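Side-chain contacts in tyrosine--tRNA ligase, mitochondrial (Coccidioides posadasii, PDB 5IJX), which probably attaches L-tyrosine to its mitochondrial tRNA at the expense of ATP, here as a C-terminally truncated chain holding the class I catalytic domain: residues K27-G32 with L60-R65; Y94-K99 with H154-E159; Y227-K232 with A276-I281. All blocks are in the same frame, centred on the assembly; numbering follows the deposited sequence.

Contact 1: K27-G32 with L60-R65; sequences KEIEAG and LITRKR
T62 rests its methyl group against I29 and E30 near the end of their helix. CG2 of T62 lies 3.7 Å from CG2 of I29, the two branches meeting tip to tip, while CG of E30 passes obliquely over the same methyl, 3.6 Å from T62 CG2. OG1 of the threonine lies beside the backbone N (chi1 -61°), which puts CG2 anti to that N and facing the neighbour, and leaves OG1 to hydrogen-bond the carbonyl O of D58, one turn back in its own helix. The hydroxyl is thereby satisfied at home, and the buried part of the contact is apolar.

Beyond this patch E30 stays extended and runs over to R63, whose chain bends at chi2 and crosses it at about a right angle. OE2 of E30 sits at the guanidinium edge, in its plane, 3.6 Å from R63 NE, a long salt bridge. The two planar groups are steeply turned, 79° apart, and OE2 of E30 rests just as near the aliphatic chain, 3.5 Å from R63 CG. Both residues are exposed, so the ionic part is probably softened by solvent.

Here the long N-terminal helix 7-31 lies against helix 54-63, which leads into strand 67-72, one of the parallel strands of the Rossmann-fold sheet. The first helix stops in a Schellman motif right after the contact: G32, with phi of 113°, sends its N to I29 O at 2.8 Å and more weakly to E28 O.

Farther out, I29 packs on K34 and S36, and E28 forms a salt bridge to R33. Back along helix 7-31, A18 O accepts a bond from NH2 of R65, in the loop after helix 54-63, and W22 NE1 makes a weak one to I61 O.

Contact 2: Y94-K99 with H154-E159; sequences YVHGLK and HGFEWE
The hydroxyl of Y94 comes in at the edge of the W158 indole, near its plane, with Y94 OH 3.6 Å from W158 NE1 and about as far from CD1. That is proximity and not a bond; the hydroxyl makes a weak hydrogen bond to OE1 of E148. W158 holds CG opposite its backbone N (chi1 -176°), and the pyrrole side of the indole is what meets the tyrosine.

One residue on, V95 presses against F156, which has the greatest share of the buried area among the loop residues. CG2 of V95 stands over the centre of the phenyl face, 3.9 Å from the F156 centroid and 6° off the normal, a well-centred CH-pi contact. CB of V95 adds a touch at 3.9 Å to F156 CG.

This is the C-terminal end of helix 84-95, which follows the HIGH signature of class I synthetases and is the crossover helix joining parallel strands 67-72 and 99-104 of the Rossmann fold. It finishes in a Schellman motif: G97 is the positive-phi residue, its N bonded to Y94 O at 3.0 Å.

H96, just before that glycine, reaches the CE1 corner of the F156 ring, well away from the centre where V95 sits. The two rings meet obliquely, their planes 52° apart, and NE2 of H96 lies 3.4 Å from F156 CE1. W162, farther along the loop, meets Y94 edge-to-face and touches both F156 and W158, while H96 also meets the ring of F37.

Contact 3: Y227-K232 with A276-I281; sequences YLFQRK and ANPYGI
The F229 ring offers its edge to the backbone of the facing loop, with the carbonyl O of A276 in the ring plane, 3.1 Å from F229 CZ. Next to it, CE1 of F229 meets P278, approaching its CB at 4.2 Å and, obliquely, its N. The ring gets there because CG lies opposite the backbone N (chi1 -178°).

Within 227-232 itself, away from the facing loop, the R231 guanidinium lies over one face of the Y227 ring, with NH1 of R231 3.3 Å above the plane and over its centre; Y227 is also stacked with W172. The same NH1 of R231 bonds the carbonyl O of Y227 at 2.9 Å, bent to 143° at the hydrogen. That bond and the ring face together fix how the guanidinium is turned.

Around the phenyl, F229 packs on I253 and W265, while P278 rests on M250 and K254 of helix 243-259. N277 O takes a hydrogen bond from NE2 of Q234.

Helix 217-229 ends here in a Schellman motif with K232 at positive phi, and the chain turns into strand 233-239. That strand, helix 243-259 and the parallel strand 279-283 form a beta-alpha-beta unit of the Rossmann fold that carries the class I active site; the F229 side chain is about 11 Å from the bound tyrosine.

Contact 3 is the most inward of the three, pairing a buried phenyl edge with backbone and proline, whereas contact 1 lies farthest out and combines one buried methyl with a long, exposed salt bridge. Contact 2 falls between, with aromatic residues from a loop gathered on a helix end. Each sits where a helix ends. Contact 1 adjoins both others: its R65 NH1 makes a probable hydrogen bond to G97 O of contact 2, and its L60 packs on Y279 of contact 3. Contact 1 joins two helices; contact 2 sets a helix end against a loop, and contact 3 sets one against the approach to a strand.

Contact 1: K27-G32 with L60-R65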
loop_
_atom_site.group_PDB
_atom_site.type_symbol
_atom_site.label_atom_id
_atom_site.label_comp_id
_atom_site.label_asym_id
_atom_site.label_seq_id
_atom_site.Cartn_x
_atom_site.Cartn_y
_atom_site.Cartn_z
ATOM N N LYS A 27 30.257 -30.469 9.249
ATOM C CA LYS A 27 30.608 -31.692 9.965
ATOM C C LYS A 27 31.490 -31.375 11.167
ATOM O O LYS A 27 31.266 -31.887 12.269
ATOM C CB LYS A 27 31.305 -32.677 9.026
ATOM C CG LYS A 27 30.370 -33.393 8.058
ATOM C CD LYS A 27 31.140 -34.157 6.986
ATOM C CE LYS A 27 31.592 -35.523 7.478
ATOM N NZ LYS A 27 32.534 -36.186 6.534
ATOM N N GLU A 28 32.496 -30.518 10.972
ATOM C CA GLU A 28 33.348 -30.099 12.080
ATOM C C GLU A 28 32.512 -29.580 13.245
ATOM O O GLU A 28 32.600 -30.086 14.369
ATOM C CB GLU A 28 34.329 -29.022 11.615
ATOM C CG GLU A 28 35.339 -29.487 10.585
ATOM C CD GLU A 28 36.713 -28.890 10.820
ATOM O OE1 GLU A 28 36.791 -27.792 11.412
ATOM O OE2 GLU A 28 37.716 -29.521 10.423
ATOM N N ILE A 29 31.689 -28.564 12.983
ATOM C CA ILE A 29 30.927 -27.921 14.051
ATOM C C ILE A 29 29.978 -28.917 14.707
ATOM O O ILE A 29 29.985 -29.095 15.931
ATOM C CB ILE A 29 30.174 -26.697 13.496
ATOM C CG1 ILE A 29 31.173 -25.582 13.165
ATOM C CG2 ILE A 29 29.129 -26.204 14.486
ATOM C CD1 ILE A 29 30.589 -24.445 12.355
ATOM N N GLU A 30 29.139 -29.578 13.903
ATOM C CA GLU A 30 28.098 -30.442 14.451
ATOM C C GLU A 30 28.664 -31.666 15.157
ATOM O O GLU A 30 27.982 -32.240 16.012
ATOM C CB GLU A 30 27.135 -30.870 13.341
ATOM C CG GLU A 30 26.261 -29.732 12.833
ATOM C CD GLU A 30 25.199 -30.190 11.853
ATOM O OE1 GLU A 30 25.393 -31.238 11.203
ATOM O OE2 GLU A 30 24.164 -29.498 11.736
ATOM N N ALA A 31 29.884 -32.084 14.823
ATOM C CA ALA A 31 30.538 -33.136 15.587
ATOM C C ALA A 31 31.219 -32.605 16.841
ATOM O O ALA A 31 31.600 -33.404 17.704
ATOM C CB ALA A 31 31.557 -33.873 14.713
ATOM N N GLY A 32 31.381 -31.285 16.960
ATOM C CA GLY A 32 31.873 -30.654 18.166
ATOM C C GLY A 32 33.230 -29.997 18.033
ATOM O O GLY A 32 33.591 -29.182 18.891
ATOM N N LEU A 60 20.532 -23.653 11.217
ATOM C CA LEU A 60 20.500 -23.038 9.895
ATOM C C LEU A 60 21.883 -22.547 9.490
ATOM O O LEU A 60 22.410 -22.922 8.437
ATOM C CB LEU A 60 19.499 -21.882 9.884
ATOM C CG LEU A 60 19.473 -21.030 8.610
ATOM C CD1 LEU A 60 18.897 -21.818 7.444
ATOM C CD2 LEU A 60 18.687 -19.754 8.839
ATOM N N ILE A 61 22.484 -21.691 10.320
ATOM C CA ILE A 61 23.770 -21.096 9.971
ATOM C C ILE A 61 24.824 -22.179 9.796
ATOM O O ILE A 61 25.659 -22.114 8.885
ATOM C CB ILE A 61 24.183 -20.065 11.038
ATOM C CG1 ILE A 61 23.106 -18.981 11.167
ATOM C CG2 ILE A 61 25.528 -19.446 10.686
ATOM C CD1 ILE A 61 23.372 -17.960 12.258
ATOM N N THR A 62 24.803 -23.194 10.661
ATOM C CA THR A 62 25.802 -24.255 10.567
ATOM C C THR A 62 25.650 -25.045 9.271
ATOM O O THR A 62 26.649 -25.409 8.637
ATOM C CB THR A 62 25.688 -25.180 11.779
ATOM O OG1 THR A 62 25.929 -24.429 12.976
ATOM C CG2 THR A 62 26.695 -26.313 11.693
ATOM N N ARG A 63 24.413 -25.316 8.858
ATOM C CA ARG A 63 24.150 -26.164 7.703
ATOM C C ARG A 63 24.075 -25.404 6.382
ATOM O O ARG A 63 24.071 -26.041 5.324
ATOM C CB ARG A 63 22.830 -26.921 7.887
ATOM C CG ARG A 63 22.888 -28.127 8.807
ATOM C CD ARG A 63 21.949 -29.209 8.295
ATOM N NE ARG A 63 21.578 -30.176 9.324
ATOM C CZ ARG A 63 20.452 -30.884 9.314
ATOM N NH1 ARG A 63 19.568 -30.731 8.334
ATOM N NH2 ARG A 63 20.200 -31.742 10.291
ATOM N N LYS A 64 24.009 -24.075 6.405
ATOM C CA LYS A 64 23.656 -23.330 5.204
ATOM C C LYS A 64 24.371 -21.988 5.190
ATOM O O LYS A 64 24.369 -21.270 6.194
ATOM C CB LYS A 64 22.139 -23.129 5.137
ATOM C CG LYS A 64 21.625 -22.623 3.808
ATOM C CD LYS A 64 20.107 -22.626 3.802
ATOM C CE LYS A 64 19.545 -22.289 2.433
ATOM N NZ LYS A 64 18.065 -22.449 2.393
ATOM N N ARG A 65 24.972 -21.655 4.046
ATOM C CA ARG A 65 25.660 -20.377 3.859
ATOM C C ARG A 65 24.608 -19.306 3.572
ATOM O O ARG A 65 24.388 -18.885 2.434
ATOM C CB ARG A 65 26.680 -20.481 2.732
ATOM C CG ARG A 65 27.666 -19.321 2.660
ATOM C CD ARG A 65 28.520 -19.396 1.399
ATOM N NE ARG A 65 29.410 -20.559 1.389
ATOM C CZ ARG A 65 30.687 -20.544 1.764
ATOM N NH1 ARG A 65 31.258 -19.423 2.189
ATOM N NH2 ARG A 65 31.404 -21.659 1.712
#

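Contact 2: Y94-K99 with H154-E159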
loop_
_atom_site.group_PDB
_atom_site.type_symbol
_atom_site.label_atom_id
_atom_site.label_comp_id
_atom_site.label_asym_id
_atom_site.label_seq_id
_atom_site.Cartn_x
_atom_site.Cartn_y
_atom_site.Cartn_z
ATOM N N TYR A 94 30.281 -11.471 7.508
ATOM C CA TYR A 94 30.999 -11.336 6.248
ATOM C C TYR A 94 32.314 -12.104 6.276
ATOM O O TYR A 94 32.603 -12.895 5.371
ATOM C CB TYR A 94 31.243 -9.861 5.945
ATOM C CG TYR A 94 32.175 -9.634 4.777
ATOM C CD1 TYR A 94 31.771 -9.916 3.480
ATOM C CD2 TYR A 94 33.457 -9.138 4.969
ATOM C CE1 TYR A 94 32.614 -9.712 2.411
ATOM C CE2 TYR A 94 34.307 -8.929 3.907
ATOM C CZ TYR A 94 33.881 -9.218 2.629
ATOM O OH TYR A 94 34.729 -9.010 1.567
ATOM N N VAL A 95 33.107 -11.918 7.330
ATOM C CA VAL A 95 34.467 -12.452 7.343
ATOM C C VAL A 95 34.402 -13.943 7.631
ATOM O O VAL A 95 35.433 -14.626 7.652
ATOM C CB VAL A 95 35.367 -11.731 8.368
ATOM C CG1 VAL A 95 35.493 -10.249 8.022
ATOM C CG2 VAL A 95 34.846 -11.923 9.787
ATOM N N HIS A 96 33.198 -14.461 7.867
ATOM C CA HIS A 96 33.021 -15.894 8.049
ATOM C C HIS A 96 32.434 -16.567 6.813
ATOM O O HIS A 96 32.017 -17.728 6.890
ATOM C CB HIS A 96 32.152 -16.175 9.280
ATOM C CG HIS A 96 32.913 -16.148 10.572
ATOM N ND1 HIS A 96 33.223 -17.291 11.278
ATOM C CD2 HIS A 96 33.433 -15.117 11.280
ATOM C CE1 HIS A 96 33.900 -16.967 12.366
ATOM N NE2 HIS A 96 34.042 -15.654 12.390
ATOM N N GLY A 97 32.409 -15.875 5.675
ATOM C CA GLY A 97 31.906 -16.444 4.444
ATOM C C GLY A 97 30.412 -16.344 4.257
ATOM O O GLY A 97 29.906 -16.763 3.207
ATOM N N LEU A 98 29.689 -15.812 5.236
ATOM C CA LEU A 98 28.257 -15.597 5.109
ATOM C C LEU A 98 27.995 -14.249 4.453
ATOM O O LEU A 98 28.807 -13.324 4.549
ATOM C CB LEU A 98 27.583 -15.662 6.480
ATOM C CG LEU A 98 27.576 -17.058 7.108
ATOM C CD1 LEU A 98 27.500 -16.982 8.622
ATOM C CD2 LEU A 98 26.418 -17.878 6.556
ATOM N N LYS A 99 26.858 -14.149 3.772
ATOM C CA LYS A 99 26.522 -12.930 3.051
ATOM C C LYS A 99 26.081 -11.841 4.019
ATOM O O LYS A 99 25.318 -12.092 4.956
ATOM C CB LYS A 99 25.420 -13.195 2.026
ATOM C CG LYS A 99 25.159 -12.005 1.110
ATOM C CD LYS A 99 24.217 -12.352 -0.032
ATOM C CE LYS A 99 24.220 -11.259 -1.091
ATOM N NZ LYS A 99 23.266 -11.543 -2.199
ATOM N N HIS A 154 43.426 -9.782 11.483
ATOM C CA HIS A 154 43.393 -10.501 12.751
ATOM C C HIS A 154 43.779 -11.993 12.715
ATOM O O HIS A 154 44.393 -12.473 13.667
ATOM C CB HIS A 154 41.999 -10.353 13.353
ATOM C CG HIS A 154 41.787 -9.039 14.036
ATOM N ND1 HIS A 154 41.786 -8.906 15.408
ATOM C CD2 HIS A 154 41.599 -7.795 13.537
ATOM C CE1 HIS A 154 41.589 -7.638 15.725
ATOM N NE2 HIS A 154 41.474 -6.944 14.607
ATOM N N GLY A 155 43.436 -12.737 11.662
ATOM C CA GLY A 155 42.719 -12.233 10.509
ATOM C C GLY A 155 42.119 -13.346 9.678
ATOM O O GLY A 155 42.453 -14.520 9.841
ATOM N N PHE A 156 41.227 -12.963 8.772
ATOM C CA PHE A 156 40.424 -13.902 8.006
ATOM C C PHE A 156 40.836 -13.854 6.543
ATOM O O PHE A 156 40.904 -12.773 5.945
ATOM C CB PHE A 156 38.938 -13.578 8.169
ATOM C CG PHE A 156 38.443 -13.728 9.580
ATOM C CD1 PHE A 156 37.610 -14.779 9.930
ATOM C CD2 PHE A 156 38.827 -12.829 10.562
ATOM C CE1 PHE A 156 37.160 -14.921 11.231
ATOM C CE2 PHE A 156 38.384 -12.966 11.863
ATOM C CZ PHE A 156 37.548 -14.014 12.198
ATOM N N GLU A 157 41.114 -15.023 5.973
ATOM C CA GLU A 157 41.577 -15.114 4.593
ATOM C C GLU A 157 40.421 -14.816 3.646
ATOM O O GLU A 157 39.455 -15.583 3.572
ATOM C CB GLU A 157 42.155 -16.501 4.327
ATOM N N TRP A 158 40.517 -13.703 2.922
ATOM C CA TRP A 158 39.507 -13.367 1.928
ATOM C C TRP A 158 39.359 -14.502 0.924
ATOM O O TRP A 158 40.351 -15.018 0.401
ATOM C CB TRP A 158 39.885 -12.071 1.211
ATOM C CG TRP A 158 38.848 -11.600 0.238
ATOM C CD1 TRP A 158 37.905 -10.637 0.450
ATOM C CD2 TRP A 158 38.644 -12.074 -1.099
ATOM N NE1 TRP A 158 37.129 -10.479 -0.672
ATOM C CE2 TRP A 158 37.563 -11.350 -1.637
ATOM C CE3 TRP A 158 39.273 -13.038 -1.892
ATOM C CZ2 TRP A 158 37.095 -11.559 -2.932
ATOM C CZ3 TRP A 158 38.807 -13.246 -3.176
ATOM C CH2 TRP A 158 37.729 -12.509 -3.684
ATOM N N GLU A 159 38.117 -14.885 0.651
ATOM C CA GLU A 159 37.807 -15.968 -0.269
ATOM C C GLU A 159 36.870 -15.472 -1.360
ATOM O O GLU A 159 36.288 -14.387 -1.275
ATOM C CB GLU A 159 37.170 -17.154 0.465
ATOM C CG GLU A 159 38.133 -17.956 1.312
ATOM C CD GLU A 159 37.420 -18.932 2.225
ATOM O OE1 GLU A 159 37.985 -19.286 3.281
ATOM O OE2 GLU A 159 36.288 -19.339 1.889
#

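Contact 3: Y227-K232 with A276-I281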
loop_
_atom_site.group_PDB
_atom_site.type_symbol
_atom_site.label_atom_id
_atom_site.label_comp_id
_atom_site.label_asym_id
_atom_site.label_seq_id
_atom_site.Cartn_x
_atom_site.Cartn_y
_atom_site.Cartn_z
ATOM N N TYR A 227 11.713 -9.236 0.225
ATOM C CA TYR A 227 12.499 -8.994 -0.977
ATOM C C TYR A 227 13.888 -9.601 -0.849
ATOM O O TYR A 227 14.354 -10.312 -1.748
ATOM C CB TYR A 227 12.581 -7.489 -1.235
ATOM C CG TYR A 227 13.413 -7.096 -2.436
ATOM C CD1 TYR A 227 12.823 -6.872 -3.672
ATOM C CD2 TYR A 227 14.790 -6.936 -2.328
ATOM C CE1 TYR A 227 13.581 -6.508 -4.772
ATOM C CE2 TYR A 227 15.555 -6.576 -3.422
ATOM C CZ TYR A 227 14.947 -6.360 -4.640
ATOM O OH TYR A 227 15.714 -5.999 -5.726
ATOM N N LEU A 228 14.570 -9.334 0.268
ATOM C CA LEU A 228 15.888 -9.922 0.481
ATOM C C LEU A 228 15.808 -11.419 0.752
ATOM O O LEU A 228 16.776 -12.141 0.490
ATOM C CB LEU A 228 16.591 -9.216 1.639
ATOM C CG LEU A 228 16.837 -7.724 1.413
ATOM C CD1 LEU A 228 17.384 -7.075 2.674
ATOM C CD2 LEU A 228 17.787 -7.514 0.241
ATOM N N PHE A 229 14.672 -11.893 1.260
ATOM C CA PHE A 229 14.488 -13.317 1.513
ATOM C C PHE A 229 14.503 -14.102 0.213
ATOM O O PHE A 229 15.148 -15.151 0.122
ATOM C CB PHE A 229 13.178 -13.540 2.271
ATOM C CG PHE A 229 12.910 -14.979 2.628
ATOM C CD1 PHE A 229 13.415 -15.522 3.799
ATOM C CD2 PHE A 229 12.134 -15.781 1.806
ATOM C CE1 PHE A 229 13.162 -16.843 4.134
ATOM C CE2 PHE A 229 11.877 -17.100 2.137
ATOM C CZ PHE A 229 12.391 -17.630 3.303
ATOM N N GLN A 230 13.812 -13.599 -0.811
ATOM C CA GLN A 230 13.876 -14.246 -2.115
ATOM C C GLN A 230 15.295 -14.282 -2.667
ATOM O O GLN A 230 15.568 -15.056 -3.592
ATOM C CB GLN A 230 12.952 -13.531 -3.096
ATOM C CG GLN A 230 11.504 -13.509 -2.654
ATOM C CD GLN A 230 10.628 -12.710 -3.587
ATOM O OE1 GLN A 230 9.812 -11.900 -3.148
ATOM N NE2 GLN A 230 10.790 -12.931 -4.886
ATOM N N ARG A 231 16.202 -13.474 -2.122
ATOM C CA ARG A 231 17.568 -13.358 -2.621
ATOM C C ARG A 231 18.586 -13.870 -1.603
ATOM O O ARG A 231 19.658 -13.289 -1.420
ATOM C CB ARG A 231 17.861 -11.914 -3.016
ATOM C CG ARG A 231 16.978 -11.443 -4.164
ATOM C CD ARG A 231 17.004 -9.941 -4.359
ATOM N NE ARG A 231 16.247 -9.555 -5.549
ATOM C CZ ARG A 231 14.919 -9.542 -5.624
ATOM N NH1 ARG A 231 14.182 -9.893 -4.579
ATOM N NH2 ARG A 231 14.323 -9.179 -6.750
ATOM N N LYS A 232 18.248 -14.968 -0.926
ATOM C CA LYS A 232 19.154 -15.774 -0.106
ATOM C C LYS A 232 19.466 -15.163 1.256
ATOM O O LYS A 232 20.355 -15.680 1.954
ATOM C CB LYS A 232 20.473 -16.045 -0.837
ATOM C CG LYS A 232 20.303 -16.580 -2.258
ATOM C CD LYS A 232 19.559 -17.909 -2.283
ATOM C CE LYS A 232 19.405 -18.428 -3.704
ATOM N NZ LYS A 232 18.882 -19.822 -3.741
ATOM N N ALA A 276 14.356 -23.383 5.780
ATOM C CA ALA A 276 13.680 -22.507 4.836
ATOM C C ALA A 276 13.072 -21.269 5.481
ATOM O O ALA A 276 12.576 -20.400 4.757
ATOM C CB ALA A 276 12.571 -23.280 4.104
ATOM N N ASN A 277 13.102 -21.159 6.810
ATOM C CA ASN A 277 12.364 -20.122 7.512
ATOM C C ASN A 277 13.235 -18.904 7.779
ATOM O O ASN A 277 14.466 -18.979 7.754
ATOM C CB ASN A 277 11.830 -20.663 8.836
ATOM C CG ASN A 277 10.562 -21.470 8.669
ATOM O OD1 ASN A 277 10.108 -21.711 7.551
ATOM N ND2 ASN A 277 9.981 -21.896 9.783
ATOM N N PRO A 278 12.612 -17.758 8.041
ATOM C CA PRO A 278 13.367 -16.566 8.432
ATOM C C PRO A 278 13.625 -16.518 9.929
ATOM O O PRO A 278 12.866 -17.049 10.741
ATOM C CB PRO A 278 12.437 -15.427 7.994
ATOM C CG PRO A 278 11.072 -15.996 8.195
ATOM C CD PRO A 278 11.183 -17.460 7.844
ATOM N N TYR A 279 14.727 -15.860 10.287
ATOM C CA TYR A 279 15.129 -15.722 11.679
ATOM C C TYR A 279 15.612 -14.298 11.934
ATOM O O TYR A 279 15.879 -13.525 11.007
ATOM C CB TYR A 279 16.228 -16.724 12.049
ATOM C CG TYR A 279 15.821 -18.178 11.925
ATOM C CD1 TYR A 279 15.354 -18.887 13.025
ATOM C CD2 TYR A 279 15.909 -18.842 10.708
ATOM C CE1 TYR A 279 14.984 -20.216 12.917
ATOM C CE2 TYR A 279 15.541 -20.171 10.591
ATOM C CZ TYR A 279 15.080 -20.852 11.697
ATOM O OH TYR A 279 14.714 -22.174 11.582
ATOM N N GLY A 280 15.735 -13.961 13.218
ATOM C CA GLY A 280 16.185 -12.642 13.603
ATOM C C GLY A 280 17.198 -12.708 14.728
ATOM O O GLY A 280 17.250 -13.672 15.495
ATOM N N ILE A 281 18.008 -11.652 14.813
ATOM C CA ILE A 281 18.948 -11.462 15.911
ATOM C C ILE A 281 18.867 -10.011 16.364
ATOM O O ILE A 281 18.893 -9.090 15.537
ATOM C CB ILE A 281 20.393 -11.822 15.515
ATOM C CG1 ILE A 281 20.464 -13.267 15.015
ATOM C CG2 ILE A 281 21.329 -11.633 16.710
ATOM C CD1 ILE A 281 21.821 -13.662 14.468
#